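Local coordinates for H127A/Y244A mutant of alginate lyase AlyC3 in complex with dimannuronate (Psychromonas sp., PDB 7C8F), which probably depolymerises the polysaccharide alginate by beta-elimination, as other lyases of family PL7 do, and here carries a bound dimannuronate, at residues V125-L130 and R232-Y237; H140-V145 and H226-W231; M161-A166 and D186-K191. All blocks are in the same frame, centred on the assembly; numbering follows the deposited sequence.

Contact 1: residues V125-L130 and R232-Y237; sequences VANKGL and RHLLSY
The Tyr237 ring has one face over the methyl of Ala126, probably an engineered residue, with CB of Ala126 3.7 Å from the centroid of the Tyr237 ring and 22° off its normal, which meets the geometry of a CH-pi contact. CB is displaced toward the rim, nearest the phenol end. At the ring edge lie the N and CA of Lys128 and a water that joins Tyr237 OH (2.6 Å) to Asn127 O (2.8 Å), so the hydroxyl is tied back to the neighbouring strand. A first torsion of 60°, with CG between backbone N and carbonyl carbon, swings the ring over that strand; Arg81 makes a cation-pi contact with it. The His233 ring carries Leu234 CG on one face and takes Leu130 CD2 at its edge, 3.8 Å from His233 CD2, and it stacks on His233 of the second subunit. A second water bridges Leu130 O and His233 O.

The short segments 125-129 and 235-237 run antiparallel with 141° between their directions, a clear twist. Ala126 and Tyr237 form a hydrogen-bonded pair, each N to the other's O at 2.9 Å; Asn127 faces Ser236 in the next, non-hydrogen-bonded pair. Beyond it Lys128 N reaches Leu235 O at 2.8 Å, and Leu235 N reaches Gly129 O. On the face opposite Tyr237, Asn127 CB packs against Leu234 CB (3.9 Å), its amide ND2 bonding Val138 O, while Ser236 OG is held by Trp231 NE1 and Leu234 O. Strands 119-129 and 235-240 are thus adjacent in the sheet that lines the glycan cleft, an arrangement typical of the PL7 beta-jelly roll.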
# COMPACT_ATOMS: atom_id res chain seq x y z
N VAL B 125 -7.15 8.18 14.40
CA VAL B 125 -6.18 7.17 13.99
C VAL B 125 -5.65 7.66 12.65
O VAL B 125 -6.41 7.74 11.67
CB VAL B 125 -6.79 5.77 13.85
CG1 VAL B 125 -5.72 4.77 13.38
CG2 VAL B 125 -7.44 5.30 15.14
N ALA B 126 -4.36 8.00 12.60
CA ALA B 126 -3.70 8.44 11.39
C ALA B 126 -2.84 7.30 10.84
O ALA B 126 -2.63 6.29 11.51
CB ALA B 126 -2.78 9.62 11.71
N ASN B 127 -2.37 7.46 9.61
CA ASN B 127 -1.30 6.58 9.13
C ASN B 127 -0.01 7.37 9.03
O ASN B 127 -0.00 8.55 8.69
CB ASN B 127 -1.62 5.91 7.78
CG ASN B 127 -1.56 6.86 6.60
OD1 ASN B 127 -0.55 6.92 5.88
ND2 ASN B 127 -2.63 7.60 6.39
N LYS B 128 1.08 6.69 9.38
CA LYS B 128 2.40 7.21 9.09
C LYS B 128 2.75 6.96 7.63
O LYS B 128 3.15 7.88 6.91
CB LYS B 128 3.42 6.58 10.05
CG LYS B 128 4.83 7.15 9.97
CD LYS B 128 4.86 8.62 10.37
CE LYS B 128 6.29 9.14 10.42
NZ LYS B 128 6.31 10.54 10.91
N GLY B 129 2.55 5.73 7.17
CA GLY B 129 2.86 5.31 5.81
C GLY B 129 3.26 3.85 5.81
O GLY B 129 2.85 3.09 6.68
N LEU B 130 4.08 3.47 4.82
CA LEU B 130 4.51 2.07 4.75
C LEU B 130 5.53 1.72 5.82
O LEU B 130 5.72 0.54 6.11
CB LEU B 130 5.16 1.80 3.40
CG LEU B 130 4.25 1.85 2.18
CD1 LEU B 130 5.12 1.71 0.95
CD2 LEU B 130 3.19 0.74 2.20
N ARG B 232 -4.25 -2.47 5.50
CA ARG B 232 -3.24 -3.36 6.06
C ARG B 232 -1.79 -3.00 5.95
O ARG B 232 -1.03 -3.28 6.85
CB ARG B 232 -3.47 -4.80 5.58
CG ARG B 232 -3.28 -5.05 4.11
CD ARG B 232 -3.83 -6.41 3.69
NE ARG B 232 -3.70 -6.72 2.27
CZ ARG B 232 -4.60 -6.39 1.36
NH1 ARG B 232 -5.65 -5.70 1.67
NH2 ARG B 232 -4.44 -6.74 0.13
N HIS B 233 -1.45 -2.36 4.84
CA HIS B 233 -0.05 -1.98 4.61
C HIS B 233 0.36 -0.71 5.34
O HIS B 233 1.56 -0.38 5.34
CB HIS B 233 0.18 -1.75 3.11
CG HIS B 233 -0.78 -0.78 2.50
ND1 HIS B 233 -2.15 -0.94 2.58
CD2 HIS B 233 -0.58 0.36 1.79
CE1 HIS B 233 -2.75 0.05 1.94
NE2 HIS B 233 -1.82 0.85 1.44
N LEU B 234 -0.56 0.02 5.96
CA LEU B 234 -0.26 1.34 6.51
C LEU B 234 -0.04 1.26 8.02
O LEU B 234 -0.97 0.94 8.77
CB LEU B 234 -1.39 2.32 6.16
CG LEU B 234 -1.53 2.56 4.66
CD1 LEU B 234 -2.82 3.32 4.37
CD2 LEU B 234 -0.31 3.34 4.15
N LEU B 235 1.17 1.57 8.46
CA LEU B 235 1.42 1.73 9.89
C LEU B 235 0.65 2.94 10.39
O LEU B 235 0.62 3.99 9.74
CB LEU B 235 2.91 1.93 10.14
CG LEU B 235 3.83 0.80 9.68
CD1 LEU B 235 5.28 1.10 10.07
CD2 LEU B 235 3.39 -0.54 10.28
N SER B 236 0.01 2.79 11.55
CA SER B 236 -0.98 3.75 12.01
C SER B 236 -0.68 4.17 13.45
O SER B 236 0.10 3.53 14.16
CB SER B 236 -2.38 3.16 11.86
OG SER B 236 -2.62 2.83 10.49
N TYR B 237 -1.30 5.27 13.87
CA TYR B 237 -1.01 5.79 15.20
C TYR B 237 -2.19 6.60 15.73
O TYR B 237 -3.04 7.08 14.96
CB TYR B 237 0.26 6.64 15.24
CG TYR B 237 0.29 7.87 14.36
CD1 TYR B 237 0.73 7.81 13.04
CD2 TYR B 237 -0.08 9.11 14.86
CE1 TYR B 237 0.79 8.95 12.25
CE2 TYR B 237 -0.02 10.26 14.09
CZ TYR B 237 0.42 10.17 12.78
OH TYR B 237 0.48 11.30 11.98
O HOH W 1 1.21 11.00 9.47
O HOH W 2 4.08 -1.51 5.09

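Contact 2: residues H140-V145 and H226-W231; sequences HPLLRV and HDIDYW. With BEM (beta-D-mannopyranuronic acid), chain D.
The glycan pocket and the interior of the beta sandwich meet here, on opposite flanks of segment 140-145. His140 ND1 donates to the carboxylate oxygen O6B of the mannuronate at 2.8 Å, and an N-H...O angle of 163° shows the bond to be nearly straight, with the sugar's carboxylate carbon at the ring edge. Its NE2 is bonded to the backbone N of Cys169, so both ring nitrogens are engaged and the ring's rotation is fixed. Pro141 CD lies 3.6 Å from the other carboxylate oxygen, O6A, and the Arg144 guanidinium lays one face against the sugar, with O3 of the mannuronate 3.8 Å above its plane. Arg144 NH1 is held by a salt bridge to Glu119, which probably steadies the guanidinium.

Across the contact proper, Leu142 points the other way. With CG anti to the backbone N (chi1 176°), its two methyls are carried over the Trp231 indole. Leu142 CD1 sits 4.1 Å from the centroid of the five-membered ring of Trp231, over the face, while Leu142 CB packs on Trp231 CZ2 at 3.6 Å; the leucine and the indole, its NE1 held by Ser236, lie alongside one another, running opposite ways. Leu142 CD2 touches Ile228 CD1 at 4.1 Å, and His140 O approaches the indole edge, 3.6 Å from Trp231 CH2. Tyr230 OH accepts from His226 NE2 at 3.1 Å, in the imidazole plane, and also pairs with Lys163 O; an Asx turn, Asp229 N to Asp227 OD1, leads into the 3-10 segment 229-231. Leu142 and Leu143 both face Val125, a classic beta bulge; the Leu142 side chain joins this cleft-lining sheet of the jelly roll to the loop that leaves strand 221-227 of the other sheet.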
# COMPACT_ATOMS: atom_id res chain seq x y z
N HIS B 140 -4.87 11.16 4.58
CA HIS B 140 -6.23 11.03 5.09
C HIS B 140 -6.07 10.16 6.33
O HIS B 140 -5.42 9.10 6.26
CB HIS B 140 -7.16 10.32 4.10
CG HIS B 140 -7.14 10.88 2.70
ND1 HIS B 140 -7.76 12.06 2.36
CD2 HIS B 140 -6.59 10.40 1.56
CE1 HIS B 140 -7.59 12.29 1.07
NE2 HIS B 140 -6.89 11.29 0.55
N PRO B 141 -6.65 10.54 7.46
CA PRO B 141 -6.64 9.64 8.62
C PRO B 141 -7.61 8.49 8.42
O PRO B 141 -8.63 8.62 7.73
CB PRO B 141 -7.09 10.53 9.78
CG PRO B 141 -7.90 11.58 9.14
CD PRO B 141 -7.38 11.78 7.72
N LEU B 142 -7.29 7.35 9.03
CA LEU B 142 -8.24 6.25 9.05
C LEU B 142 -9.52 6.64 9.76
O LEU B 142 -10.62 6.33 9.30
CB LEU B 142 -7.62 5.02 9.72
CG LEU B 142 -8.56 3.83 9.88
CD1 LEU B 142 -9.04 3.32 8.53
CD2 LEU B 142 -7.90 2.72 10.68
N LEU B 143 -9.40 7.34 10.89
CA LEU B 143 -10.55 7.69 11.72
C LEU B 143 -10.38 9.09 12.28
O LEU B 143 -9.31 9.41 12.80
CB LEU B 143 -10.65 6.70 12.90
CG LEU B 143 -11.64 7.10 14.02
CD1 LEU B 143 -13.10 7.05 13.51
CD2 LEU B 143 -11.45 6.20 15.25
N ARG B 144 -11.46 9.83 12.26
CA ARG B 144 -11.59 11.04 13.00
C ARG B 144 -12.89 10.90 13.85
O ARG B 144 -13.91 10.63 13.34
CB ARG B 144 -11.69 12.29 12.14
CG ARG B 144 -10.45 12.64 11.36
CD ARG B 144 -10.60 14.02 10.72
NE ARG B 144 -11.72 14.12 9.82
CZ ARG B 144 -12.69 14.99 9.90
NH1 ARG B 144 -12.72 15.84 10.87
NH2 ARG B 144 -13.66 14.97 9.05
N VAL B 145 -12.77 11.11 15.15
CA VAL B 145 -13.91 11.16 16.04
C VAL B 145 -14.11 12.65 16.27
O VAL B 145 -13.26 13.32 16.75
CB VAL B 145 -13.73 10.40 17.36
CG1 VAL B 145 -15.01 10.50 18.18
CG2 VAL B 145 -13.42 8.94 17.09
N HIS B 226 -15.60 -2.30 12.12
CA HIS B 226 -15.40 -2.00 10.71
C HIS B 226 -14.17 -2.75 10.19
O HIS B 226 -13.09 -2.67 10.78
CB HIS B 226 -15.21 -0.50 10.54
CG HIS B 226 -15.04 -0.07 9.12
ND1 HIS B 226 -16.05 -0.16 8.19
CD2 HIS B 226 -13.97 0.42 8.46
CE1 HIS B 226 -15.62 0.28 7.02
NE2 HIS B 226 -14.35 0.65 7.16
N ASP B 227 -14.35 -3.50 9.10
CA ASP B 227 -13.25 -4.24 8.48
C ASP B 227 -12.31 -3.25 7.80
O ASP B 227 -12.75 -2.43 6.99
CB ASP B 227 -13.86 -5.22 7.46
CG ASP B 227 -12.82 -6.08 6.72
OD1 ASP B 227 -11.62 -5.82 6.79
OD2 ASP B 227 -13.25 -7.03 6.01
N ILE B 228 -11.01 -3.31 8.15
CA ILE B 228 -10.02 -2.40 7.58
C ILE B 228 -8.92 -3.17 6.84
O ILE B 228 -7.77 -2.72 6.80
CB ILE B 228 -9.43 -1.46 8.64
CG1 ILE B 228 -8.85 -2.24 9.83
CG2 ILE B 228 -10.50 -0.49 9.13
CD1 ILE B 228 -7.96 -1.40 10.75
N ASP B 229 -9.25 -4.29 6.26
CA ASP B 229 -8.29 -5.08 5.47
C ASP B 229 -7.58 -4.17 4.44
O ASP B 229 -6.43 -4.31 4.19
CB ASP B 229 -9.07 -6.20 4.76
CG ASP B 229 -8.22 -7.31 4.15
OD1 ASP B 229 -7.09 -7.43 4.40
OD2 ASP B 229 -8.83 -8.08 3.47
N TYR B 230 -8.32 -3.26 3.87
CA TYR B 230 -7.79 -2.34 2.87
C TYR B 230 -6.64 -1.44 3.32
O TYR B 230 -5.93 -0.94 2.51
CB TYR B 230 -8.92 -1.44 2.30
CG TYR B 230 -9.65 -0.61 3.34
CD1 TYR B 230 -9.15 0.60 3.74
CD2 TYR B 230 -10.81 -1.06 3.91
CE1 TYR B 230 -9.78 1.33 4.69
CE2 TYR B 230 -11.46 -0.33 4.85
CZ TYR B 230 -10.93 0.84 5.24
OH TYR B 230 -11.60 1.56 6.18
N TRP B 231 -6.50 -1.28 4.62
CA TRP B 231 -5.50 -0.44 5.24
C TRP B 231 -4.28 -1.19 5.75
O TRP B 231 -3.44 -0.64 6.34
CB TRP B 231 -6.16 0.22 6.44
CG TRP B 231 -5.61 1.50 6.99
CD1 TRP B 231 -4.90 1.65 8.11
CD2 TRP B 231 -5.80 2.80 6.46
NE1 TRP B 231 -4.60 2.96 8.32
CE2 TRP B 231 -5.16 3.69 7.32
CE3 TRP B 231 -6.46 3.30 5.34
CZ2 TRP B 231 -5.17 5.05 7.09
CZ3 TRP B 231 -6.45 4.63 5.12
CH2 TRP B 231 -5.82 5.49 5.99
C1 BEM D . -7.61 16.34 7.16
C2 BEM D . -8.76 17.34 7.28
O2 BEM D . -8.90 18.07 6.07
C3 BEM D . -10.05 16.58 7.49
O3 BEM D . -11.14 17.43 7.40
C4 BEM D . -10.24 15.74 6.27
O4 BEM D . -11.53 15.20 6.21
C5 BEM D . -9.16 14.71 6.29
O5 BEM D . -7.95 15.42 6.16
C6 BEM D . -9.33 13.79 5.16
O6B BEM D . -8.73 13.99 4.13
O6A BEM D . -9.91 12.77 5.42

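Contact 3: residues M161-A166 and D186-K191; sequences MVKNNA and DVAYKK. With BEM (beta-D-mannopyranuronic acid), chain D.
Strands 161-163 and 189-191 run antiparallel, axes at 154°, with Val162 and Lys190 as the hydrogen-bonded pair: Val162 N to Lys190 O is 2.9 Å and Lys190 N to Val162 O 2.8 Å. Past the strand end, Asn164 N reaches Ala188 O at 2.7 Å; the bond is straight at the hydrogen (169°), yet its donor stands above the carbonyl plane. On the face shared by Met161, Lys163, Tyr189 and Lys191, the Met161 and Lys191 side chains cross, with Met161 SD 3.6 Å from Lys191 CG. The Lys163 side chain lies slantwise to that of Tyr189, Lys163 CB 4.0 Å from Tyr189 CE1. A bend at its second torsion (67°) brings the Lys163 ammonium back to Asn165 OD1 at 2.9 Å; Val167 O is a further partner, and a water is the third.

That water donates to Tyr189 OH, which itself donates to mannuronate O6A at 2.6 Å. The tyrosine hydroxyl is therefore gripped from two sources, a carboxylate and a water held by Lys163. Lys163 acts as a second-shell residue, and its positive charge may add to the attraction felt by the sugar carboxylate.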
# COMPACT_ATOMS: atom_id res chain seq x y z
N MET B 161 -15.75 9.42 11.46
CA MET B 161 -15.53 9.58 10.03
C MET B 161 -14.42 8.60 9.67
O MET B 161 -13.27 8.79 10.08
CB MET B 161 -15.10 11.02 9.74
CG MET B 161 -16.04 12.08 10.32
SD MET B 161 -17.71 11.93 9.66
CE MET B 161 -18.46 13.48 10.20
N VAL B 162 -14.76 7.57 8.92
CA VAL B 162 -13.84 6.47 8.64
C VAL B 162 -13.47 6.48 7.17
O VAL B 162 -14.34 6.34 6.30
CB VAL B 162 -14.44 5.12 9.06
CG1 VAL B 162 -13.49 3.97 8.74
CG2 VAL B 162 -14.77 5.14 10.56
N LYS B 163 -12.18 6.63 6.88
CA LYS B 163 -11.70 6.50 5.52
C LYS B 163 -11.80 5.03 5.13
O LYS B 163 -11.29 4.15 5.85
CB LYS B 163 -10.25 6.99 5.49
CG LYS B 163 -9.44 6.70 4.23
CD LYS B 163 -9.94 7.46 2.99
CE LYS B 163 -8.82 7.40 1.92
NZ LYS B 163 -9.23 7.88 0.58
N ASN B 164 -12.49 4.74 4.01
CA ASN B 164 -12.93 3.39 3.67
C ASN B 164 -12.17 2.78 2.49
O ASN B 164 -12.64 1.82 1.89
CB ASN B 164 -14.43 3.38 3.38
CG ASN B 164 -15.07 2.04 3.65
OD1 ASN B 164 -14.59 1.25 4.45
ND2 ASN B 164 -16.17 1.76 2.95
N ASN B 165 -11.03 3.35 2.13
CA ASN B 165 -10.07 2.73 1.21
C ASN B 165 -8.71 3.33 1.53
O ASN B 165 -8.59 4.14 2.45
CB ASN B 165 -10.51 2.90 -0.26
CG ASN B 165 -10.64 4.37 -0.67
OD1 ASN B 165 -9.86 5.22 -0.27
ND2 ASN B 165 -11.65 4.65 -1.52
N ALA B 166 -7.68 2.92 0.79
CA ALA B 166 -6.33 3.42 1.03
C ALA B 166 -5.85 4.34 -0.09
O ALA B 166 -4.65 4.45 -0.35
CB ALA B 166 -5.35 2.27 1.27
N ASP B 186 -18.96 10.09 -0.50
CA ASP B 186 -19.76 8.99 -0.00
C ASP B 186 -19.26 7.60 -0.26
O ASP B 186 -19.84 6.67 0.17
CB ASP B 186 -21.27 9.16 -0.30
CG ASP B 186 -21.62 9.02 -1.74
OD1 ASP B 186 -20.74 8.85 -2.58
OD2 ASP B 186 -22.84 9.08 -2.05
N VAL B 187 -18.16 7.50 -0.97
CA VAL B 187 -17.48 6.23 -1.21
C VAL B 187 -16.19 6.13 -0.42
O VAL B 187 -15.90 5.10 0.20
CB VAL B 187 -17.21 6.05 -2.73
CG1 VAL B 187 -16.37 4.81 -2.99
CG2 VAL B 187 -18.53 6.01 -3.52
N ALA B 188 -15.40 7.20 -0.42
CA ALA B 188 -14.13 7.18 0.28
C ALA B 188 -14.30 7.18 1.80
O ALA B 188 -13.36 6.82 2.50
CB ALA B 188 -13.29 8.39 -0.13
N TYR B 189 -15.48 7.57 2.31
CA TYR B 189 -15.73 7.65 3.74
C TYR B 189 -17.00 6.91 4.11
O TYR B 189 -17.97 6.90 3.34
CB TYR B 189 -15.81 9.09 4.24
CG TYR B 189 -14.51 9.82 4.02
CD1 TYR B 189 -13.49 9.77 4.97
CD2 TYR B 189 -14.27 10.48 2.83
CE1 TYR B 189 -12.28 10.40 4.75
CE2 TYR B 189 -13.06 11.11 2.60
CZ TYR B 189 -12.07 11.07 3.55
OH TYR B 189 -10.87 11.70 3.30
N LYS B 190 -16.97 6.28 5.27
CA LYS B 190 -18.14 5.75 5.94
C LYS B 190 -18.30 6.51 7.25
O LYS B 190 -17.32 6.70 7.98
CB LYS B 190 -17.96 4.25 6.21
CG LYS B 190 -19.21 3.56 6.72
CD LYS B 190 -19.09 2.05 6.62
CE LYS B 190 -20.26 1.36 7.30
NZ LYS B 190 -21.56 1.94 6.89
N LYS B 191 -19.51 6.97 7.53
CA LYS B 191 -19.76 7.79 8.70
C LYS B 191 -20.67 7.05 9.66
O LYS B 191 -21.68 6.46 9.25
CB LYS B 191 -20.38 9.14 8.29
CG LYS B 191 -19.50 9.89 7.29
CD LYS B 191 -20.05 11.26 6.91
CE LYS B 191 -21.21 11.15 5.94
NZ LYS B 191 -21.55 12.47 5.36
C1 BEM D . -7.61 16.34 7.16
C2 BEM D . -8.76 17.34 7.28
O2 BEM D . -8.90 18.07 6.07
C3 BEM D . -10.05 16.58 7.49
O3 BEM D . -11.14 17.43 7.40
C4 BEM D . -10.24 15.74 6.27
O4 BEM D . -11.53 15.20 6.21
C5 BEM D . -9.16 14.71 6.29
O5 BEM D . -7.95 15.42 6.16
C6 BEM D . -9.33 13.79 5.16
O6B BEM D . -8.73 13.99 4.13
O6A BEM D . -9.91 12.77 5.42
O HOH W 3 -10.33 10.48 0.72
O HOH W 4 -14.92 2.52 -0.41
O HOH W 5 -18.22 4.15 2.03

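How the contacts relate
All three contacts reach the same antiparallel sheet, in which strands 235-240, 119-129, 143-148, 157-163 and 189-196 lie side by side. Contact 1 joins the first two, contact 3 the last two, and contact 2 ties strand 143-148 to the loop leaving strand 221-227 of the other sheet. Centres of contacts 1 and 2 are about 9 Å apart, those of 2 and 3 about 7 Å, and those of 1 and 3 about 15 Å. Along the chain, contact 1 encloses contact 2, which encloses contact 3. Contacts 2 and 3 hold the same mannuronate, so segments distant in sequence together build one wall of the glycan cleft.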